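Local coordinates for SusD superfamily protein (Bacteroides vulgatus ATCC 8482, PDB 3JQ0) that probably binds nutrient glycans at the outer membrane, although its own ligand is not established, at residues G73-I78 with F116-S121; S227-I232 with W316-K321; K271-Y276 with P288-N293. All coordinates share one frame; numbering follows the deposited sequence. Where two conformers were deposited one is given.

In the fold
The three contacts lie in different places of a largely helical SusD-family fold. Contact 1 joins helices 75-91 and 97-122 among the N-terminal helices, whereas contacts 2 and 3 lie within about 19 Å of each other, centre to centre, on the far side of the chain's centre. Contact 1 stands apart from both: its centre is 31 Å from that of contact 2 and 37 Å from that of contact 3. Contact 3 is nested inside the loop that contact 2 closes, and the two are joined directly by a salt bridge, K321 NZ to D289 OD2 at 2.7 Å.

Contact 1 of 3, residues G73-I78 with F116-S121; sequences GDMYKI and FHLLRS
Two successive helices form an antiparallel helical hairpin in the N-terminal region, consistent with the tetratricopeptide-repeat-like helices of SusD proteins; here the first turn of helix 75-91 packs against the last turns of helix 97-122. M75, a selenomethionine, and L118 carry the contact, their side chains sliding past each other in opposite directions. The methyl CE of M75 lies 3.6 Å from CD2 of L118, and its selenium rests 4.1 Å from CB of H117, whose side chain it crosses at about a right angle. A bend at the last torsion of M75 (chi3 -105°) turns CE toward both residues. The other branch of L118 goes to Y76: CD1 approaches the ring obliquely, 3.9 Å from CZ, while the hydroxyl beside it is hydrogen-bonded to the backbone O of V126. L118 thus divides its two methyls between a flexible selenoether chain and a rigid ring.

The same two side chains of the first helix reach further along the second. M75 also touches L114 and W122, one before and one after the segment 116-121, and Y76 lies on Y115, so the apolar seam continues past L118 along helix 97-122. Behind it the imidazole of H117 is fixed on both nitrogens, ND1 by the hydroxyl of Y450 and NE2 by that of Y113, and it stacks on F30. On the side of the helix turned from M75, R120 NE donates to the backbone O of F116 at 3.2 Å.

The chemistry implies that between 73-78 and 116-121 the contact is apolar, while the nitrogens of H117 and the hydroxyl of Y76 find their hydrogen-bond partners outside both segments.

Contact 2 of 3, residues S227-I232 with W316-K321; sequences SSFKDI and WTTSLK
This is a small, mostly buried contact bridged by water, between the short, weakly bonded helix 229-233 and the end of helix 315-319, just where the chain passes into strand 320-326. T318 sits between F229 and K230. Its methyl CG2 meets the edge of the F229 ring, 3.7 Å from CD2; S319 OG, hydrogen-bonded to the backbone O of R315, also lies near the plane of that ring, 3.7 Å from CE2. On the other branch of T318, OG1 lies 3.6 Å from CE of K230 and is hydrogen-bonded to the backbone O of T314. Two waters complete the interface. One accepts from K230 N and lies 2.8 Å from T318 OG1; the other accepts from K230 NZ and donates to T317 O, a bend at chi3 (-62°) helping to carry the amine there. Replacing T318 by an alanine would probably leave a gap at the edge of F229 and deprive the first water of its link to this helix. S228 OG accepts from D231 N at 3.1 Å, an N-cap. The arrangement is thus a capped short helix set by water-bridged packing against the helix that leads into the hairpin of strands 320-326 and 332-339.

Contact 3 of 3, residues K271-Y276 with P288-N293; sequences KMVKIY and PDAQLN
M272, a selenomethionine on helix 269-275, meets D289 in the 3-10 turn 288-291, a turn in the loop that follows this helix within the SusD-family region. Its methyl CE lies 3.7 Å from CB of D289 and 3.8 Å from the backbone O of the same residue. Bends at chi2 (-57°) and chi3 (-68°) curl the side chain so that CE comes to rest against D289, and L292 CD1 is a looser neighbour of CE at 4.4 Å. Next to this, V273 brings its CG2 branch to the methyl of A290, 4.1 Å from CB, where the two backbones approach most closely.

In the next shell, I338 of strand 332-339 touches both M272 and L292, backing the apolar cluster. The carboxylate of D289, besides its bridge to contact 2, is hydrogen-bonded through OD1 to the hydroxyl of Y340, which steadies the side chain whose CB meets the methyl. Q269, from the start of the same helix, donates through NE2 to A290 O and through its backbone N to N293 OD1. A wider pi-type turn lies at 271-275: K271 O accepts from Y276 N as well as from I275 N, each at 3.0 Å.

Contact 1 of 3, residues G73-I78 with F116-S121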
# COMPACT_ATOMS: atom_id res chain seq x y z
N GLY A 73 -9.46 5.19 -12.04
CA GLY A 73 -8.57 5.95 -11.18
C GLY A 73 -7.78 7.03 -11.89
O GLY A 73 -6.75 7.45 -11.37
N ASP A 74 -8.24 7.48 -13.06
CA ASP A 74 -7.57 8.44 -13.88
C ASP A 74 -6.18 7.97 -14.32
O ASP A 74 -5.30 8.78 -14.61
CB ASP A 74 -7.55 9.76 -13.14
CG ASP A 74 -7.25 10.88 -14.02
OD1 ASP A 74 -7.68 10.87 -15.20
OD2 ASP A 74 -6.53 11.78 -13.55
N MSE A 75 -5.98 6.66 -14.40
CA MSE A 75 -4.64 6.14 -14.76
C MSE A 75 -4.28 6.22 -16.23
O MSE A 75 -3.10 6.31 -16.56
CB MSE A 75 -4.47 4.74 -14.20
CG MSE A 75 -4.34 4.71 -12.69
SE MSE A 75 -3.98 2.90 -12.04
CE MSE A 75 -5.67 2.46 -11.35
N TYR A 76 -5.28 6.24 -17.11
CA TYR A 76 -4.97 6.22 -18.53
C TYR A 76 -4.28 7.48 -19.03
O TYR A 76 -3.44 7.43 -19.91
CB TYR A 76 -6.17 5.92 -19.40
CG TYR A 76 -6.44 4.43 -19.44
CD1 TYR A 76 -5.73 3.61 -20.29
CD2 TYR A 76 -7.36 3.82 -18.62
CE1 TYR A 76 -5.93 2.22 -20.34
CE2 TYR A 76 -7.57 2.43 -18.63
CZ TYR A 76 -6.88 1.64 -19.49
OH TYR A 76 -7.13 0.30 -19.50
N LYS A 77 -4.57 8.63 -18.46
CA LYS A 77 -3.85 9.83 -18.97
C LYS A 77 -2.40 9.80 -18.47
O LYS A 77 -1.55 10.40 -19.11
CB LYS A 77 -4.58 11.14 -18.72
CG LYS A 77 -4.67 11.55 -17.29
CD LYS A 77 -5.34 12.94 -17.27
CE LYS A 77 -5.77 13.49 -15.94
NZ LYS A 77 -4.60 13.66 -15.07
N ILE A 78 -2.09 9.08 -17.36
CA ILE A 78 -0.69 8.85 -16.99
C ILE A 78 -0.01 7.92 -17.98
O ILE A 78 1.07 8.19 -18.47
CB ILE A 78 -0.51 8.30 -15.54
CG1 ILE A 78 -1.41 9.04 -14.53
CG2 ILE A 78 0.93 8.26 -15.14
CD1 ILE A 78 -1.36 8.49 -13.14
N PHE A 116 -0.86 -3.21 -13.57
CA PHE A 116 -1.06 -4.25 -12.55
C PHE A 116 -2.11 -3.82 -11.51
O PHE A 116 -2.89 -4.66 -11.05
CB PHE A 116 0.28 -4.63 -11.94
CG PHE A 116 0.23 -5.78 -10.98
CD1 PHE A 116 -0.36 -7.00 -11.32
CD2 PHE A 116 0.79 -5.66 -9.71
CE1 PHE A 116 -0.39 -8.05 -10.45
CE2 PHE A 116 0.75 -6.73 -8.83
CZ PHE A 116 0.17 -7.94 -9.21
N HIS A 117 -2.19 -2.53 -11.16
CA HIS A 117 -3.35 -2.04 -10.40
C HIS A 117 -4.63 -2.25 -11.18
O HIS A 117 -5.66 -2.68 -10.66
CB HIS A 117 -3.21 -0.57 -10.05
CG HIS A 117 -2.35 -0.29 -8.86
ND1 HIS A 117 -2.69 -0.63 -7.57
CD2 HIS A 117 -1.19 0.40 -8.79
CE1 HIS A 117 -1.74 -0.20 -6.77
NE2 HIS A 117 -0.80 0.42 -7.47
N LEU A 118 -4.61 -1.92 -12.47
CA LEU A 118 -5.81 -2.07 -13.32
C LEU A 118 -6.27 -3.53 -13.41
O LEU A 118 -7.44 -3.82 -13.30
CB LEU A 118 -5.59 -1.48 -14.73
CG LEU A 118 -5.39 0.05 -14.81
CD1 LEU A 118 -5.02 0.47 -16.23
CD2 LEU A 118 -6.67 0.74 -14.37
N LEU A 119 -5.31 -4.44 -13.60
CA LEU A 119 -5.64 -5.88 -13.71
C LEU A 119 -6.33 -6.38 -12.44
O LEU A 119 -7.35 -7.03 -12.49
CB LEU A 119 -4.35 -6.67 -13.89
CG LEU A 119 -4.54 -8.18 -13.91
CD1 LEU A 119 -5.33 -8.67 -15.12
CD2 LEU A 119 -3.20 -8.88 -13.80
N ARG A 120 -5.75 -6.06 -11.27
CA ARG A 120 -6.27 -6.55 -10.01
C ARG A 120 -7.60 -5.92 -9.62
O ARG A 120 -8.37 -6.49 -8.87
CB ARG A 120 -5.23 -6.37 -8.90
CG ARG A 120 -3.97 -7.22 -9.08
CD ARG A 120 -2.99 -6.99 -7.96
NE ARG A 120 -2.36 -5.68 -8.09
CZ ARG A 120 -1.53 -5.18 -7.19
NH1 ARG A 120 -1.25 -5.86 -6.09
NH2 ARG A 120 -1.01 -3.98 -7.38
N SER A 121 -7.83 -4.72 -10.14
CA SER A 121 -8.99 -3.91 -9.73
C SER A 121 -10.16 -4.01 -10.71
O SER A 121 -11.28 -4.23 -10.31
CB SER A 121 -8.56 -2.46 -9.48
OG SER A 121 -7.63 -2.44 -8.41

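Contact 2 of 3, residues S227-I232 with W316-K321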
# COMPACT_ATOMS: atom_id res chain seq x y z
N SER A 227 16.09 0.71 14.17
CA SER A 227 15.97 1.54 15.36
C SER A 227 14.56 1.48 15.95
O SER A 227 14.39 1.22 17.13
CB SER A 227 16.37 2.98 15.05
OG SER A 227 15.59 3.55 14.00
N SER A 228 13.57 1.68 15.09
CA SER A 228 12.18 1.46 15.46
C SER A 228 11.32 1.48 14.22
O SER A 228 11.69 2.05 13.21
CB SER A 228 11.66 2.53 16.42
OG SER A 228 11.52 3.79 15.79
N PHE A 229 10.16 0.87 14.34
CA PHE A 229 9.14 0.96 13.30
C PHE A 229 8.80 2.42 12.97
O PHE A 229 8.66 2.78 11.81
CB PHE A 229 7.92 0.14 13.74
CG PHE A 229 6.85 -0.05 12.72
CD1 PHE A 229 6.99 -0.91 11.67
CD2 PHE A 229 5.60 0.54 12.92
CE1 PHE A 229 5.96 -1.15 10.82
CE2 PHE A 229 4.57 0.29 12.05
CZ PHE A 229 4.74 -0.57 11.03
N LYS A 230 8.64 3.26 13.99
CA LYS A 230 8.32 4.63 13.78
C LYS A 230 9.35 5.36 12.90
O LYS A 230 8.98 6.24 12.09
CB LYS A 230 8.22 5.25 15.14
CG LYS A 230 7.80 6.61 15.13
CD LYS A 230 7.55 7.17 16.57
CE LYS A 230 6.41 6.42 17.33
NZ LYS A 230 5.96 7.13 18.60
N ASP A 231 10.62 5.04 13.05
CA ASP A 231 11.65 5.70 12.27
C ASP A 231 11.57 5.39 10.77
O ASP A 231 12.16 6.11 9.98
CB ASP A 231 13.02 5.38 12.83
CG ASP A 231 13.22 5.94 14.21
OD1 ASP A 231 12.80 7.09 14.52
OD2 ASP A 231 13.81 5.23 15.06
N ILE A 232 10.90 4.30 10.39
CA ILE A 232 10.70 4.02 8.98
C ILE A 232 9.99 5.19 8.30
O ILE A 232 10.30 5.58 7.17
CB ILE A 232 9.86 2.73 8.78
CG1 ILE A 232 10.53 1.51 9.38
CG2 ILE A 232 9.55 2.52 7.32
CD1 ILE A 232 9.52 0.36 9.50
N TRP A 316 2.01 -1.63 17.14
CA TRP A 316 0.69 -1.39 17.69
C TRP A 316 0.43 0.09 17.95
O TRP A 316 -0.45 0.71 17.34
CB TRP A 316 0.51 -2.21 18.95
CG TRP A 316 -0.81 -2.20 19.62
CD1 TRP A 316 -1.93 -1.55 19.21
CD2 TRP A 316 -1.13 -2.89 20.83
NE1 TRP A 316 -2.94 -1.81 20.11
CE2 TRP A 316 -2.49 -2.63 21.10
CE3 TRP A 316 -0.44 -3.73 21.66
CZ2 TRP A 316 -3.15 -3.18 22.18
CZ3 TRP A 316 -1.09 -4.28 22.73
CH2 TRP A 316 -2.43 -4.00 23.01
N THR A 317 1.22 0.68 18.86
CA THR A 317 0.98 2.06 19.27
C THR A 317 1.65 3.06 18.36
O THR A 317 1.41 4.26 18.48
CB THR A 317 1.41 2.24 20.70
OG1 THR A 317 2.76 1.87 20.84
CG2 THR A 317 0.54 1.42 21.65
N THR A 318 2.46 2.60 17.41
CA THR A 318 2.94 3.47 16.33
C THR A 318 1.84 3.60 15.26
O THR A 318 1.62 4.69 14.71
CB THR A 318 4.27 2.96 15.76
OG1 THR A 318 5.28 3.10 16.75
CG2 THR A 318 4.67 3.70 14.51
N SER A 319 1.15 2.50 14.95
CA SER A 319 0.12 2.52 13.91
C SER A 319 -1.19 3.13 14.34
O SER A 319 -1.87 3.77 13.53
CB SER A 319 -0.17 1.08 13.44
OG SER A 319 0.99 0.48 12.85
N LEU A 320 -1.55 2.93 15.62
CA LEU A 320 -2.84 3.35 16.18
C LEU A 320 -2.63 4.00 17.50
O LEU A 320 -1.76 3.58 18.27
CB LEU A 320 -3.74 2.14 16.38
CG LEU A 320 -4.11 1.33 15.17
CD1 LEU A 320 -4.85 0.03 15.54
CD2 LEU A 320 -4.90 2.15 14.16
N LYS A 321 -3.50 4.95 17.84
CA LYS A 321 -3.59 5.45 19.21
C LYS A 321 -5.01 5.27 19.71
O LYS A 321 -5.97 5.61 19.03
CB LYS A 321 -3.15 6.91 19.37
CG LYS A 321 -3.19 7.37 20.84
CD LYS A 321 -2.43 8.67 21.10
CE LYS A 321 -2.19 8.96 22.59
NZ LYS A 321 -0.86 9.59 22.81
O HOH W 1 7.91 2.12 16.64
O HOH W 2 3.62 5.85 19.52

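Contact 3 of 3, residues K271-Y276 with P288-N293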
# COMPACT_ATOMS: atom_id res chain seq x y z
N LYS A 271 -12.06 17.58 18.87
CA LYS A 271 -12.30 16.35 19.62
C LYS A 271 -11.09 16.02 20.46
O LYS A 271 -11.20 15.68 21.65
CB LYS A 271 -12.65 15.18 18.68
CG LYS A 271 -13.96 15.35 17.93
CD LYS A 271 -15.16 15.29 18.87
CE LYS A 271 -16.49 15.27 18.11
NZ LYS A 271 -16.64 16.48 17.37
N MSE A 272 -9.90 16.15 19.88
CA MSE A 272 -8.68 15.89 20.61
C MSE A 272 -8.50 16.82 21.81
O MSE A 272 -8.01 16.42 22.84
CB MSE A 272 -7.46 16.02 19.74
CG MSE A 272 -7.37 15.04 18.57
SE MSE A 272 -7.44 13.16 19.08
CE MSE A 272 -5.74 13.01 19.99
N VAL A 273 -8.91 18.08 21.66
CA VAL A 273 -8.67 19.13 22.66
C VAL A 273 -9.77 19.12 23.71
O VAL A 273 -9.47 19.38 24.88
CB VAL A 273 -8.54 20.56 21.96
CG1 VAL A 273 -8.73 21.71 22.97
CG2 VAL A 273 -7.23 20.64 21.18
N LYS A 274 -11.04 18.97 23.31
CA LYS A 274 -12.18 19.22 24.18
C LYS A 274 -12.86 17.99 24.68
O LYS A 274 -13.50 18.02 25.72
CB LYS A 274 -13.24 20.09 23.48
CG LYS A 274 -12.77 21.47 23.00
CD LYS A 274 -13.91 22.36 22.43
N ILE A 275 -12.77 16.86 23.96
CA ILE A 275 -13.70 15.73 24.21
C ILE A 275 -12.97 14.49 24.71
O ILE A 275 -13.41 13.87 25.66
CB ILE A 275 -14.49 15.40 22.95
CG1 ILE A 275 -15.29 16.64 22.48
CG2 ILE A 275 -15.45 14.19 23.16
CD1 ILE A 275 -16.24 17.24 23.50
N TYR A 276 -11.90 14.08 24.03
CA TYR A 276 -11.21 12.80 24.34
C TYR A 276 -10.19 12.98 25.49
O TYR A 276 -9.83 14.10 25.87
CB TYR A 276 -10.51 12.27 23.11
CG TYR A 276 -11.38 12.04 21.89
CD1 TYR A 276 -12.74 11.78 21.98
CD2 TYR A 276 -10.83 12.09 20.65
CE1 TYR A 276 -13.51 11.58 20.83
CE2 TYR A 276 -11.57 11.89 19.48
CZ TYR A 276 -12.91 11.63 19.59
OH TYR A 276 -13.70 11.45 18.48
N PRO A 288 1.57 16.86 22.05
CA PRO A 288 1.62 16.89 20.59
C PRO A 288 0.35 16.43 19.93
O PRO A 288 0.07 16.87 18.81
CB PRO A 288 2.77 15.93 20.28
CG PRO A 288 3.66 16.05 21.49
CD PRO A 288 2.70 16.14 22.62
N ASP A 289 -0.43 15.57 20.59
CA ASP A 289 -1.64 15.06 19.97
C ASP A 289 -2.72 16.12 19.78
O ASP A 289 -3.58 15.97 18.93
CB ASP A 289 -2.18 13.88 20.77
CG ASP A 289 -1.29 12.67 20.68
OD1 ASP A 289 -0.89 12.30 19.55
OD2 ASP A 289 -1.00 12.06 21.72
N ALA A 290 -2.62 17.22 20.51
CA ALA A 290 -3.51 18.35 20.31
C ALA A 290 -3.30 19.06 18.98
O ALA A 290 -4.12 19.86 18.59
CB ALA A 290 -3.37 19.37 21.44
N GLN A 291 -2.20 18.75 18.28
CA GLN A 291 -1.90 19.36 16.97
C GLN A 291 -2.66 18.69 15.84
O GLN A 291 -2.69 19.23 14.73
CB GLN A 291 -0.41 19.26 16.67
CG GLN A 291 0.44 19.98 17.69
CD GLN A 291 1.91 19.57 17.64
OE1 GLN A 291 2.30 18.61 17.00
NE2 GLN A 291 2.74 20.34 18.34
N LEU A 292 -3.22 17.51 16.06
CA LEU A 292 -3.84 16.76 14.95
C LEU A 292 -5.13 17.44 14.54
O LEU A 292 -5.95 17.74 15.38
CB LEU A 292 -4.12 15.32 15.36
CG LEU A 292 -2.92 14.49 15.79
CD1 LEU A 292 -3.41 13.09 16.31
CD2 LEU A 292 -1.85 14.33 14.70
N ASN A 293 -5.36 17.59 13.23
CA ASN A 293 -6.61 18.14 12.74
C ASN A 293 -6.92 17.66 11.36
O ASN A 293 -6.20 17.93 10.42
CB ASN A 293 -6.58 19.66 12.69
CG ASN A 293 -7.95 20.25 12.45
OD1 ASN A 293 -8.95 19.78 13.04
ND2 ASN A 293 -8.01 21.26 11.60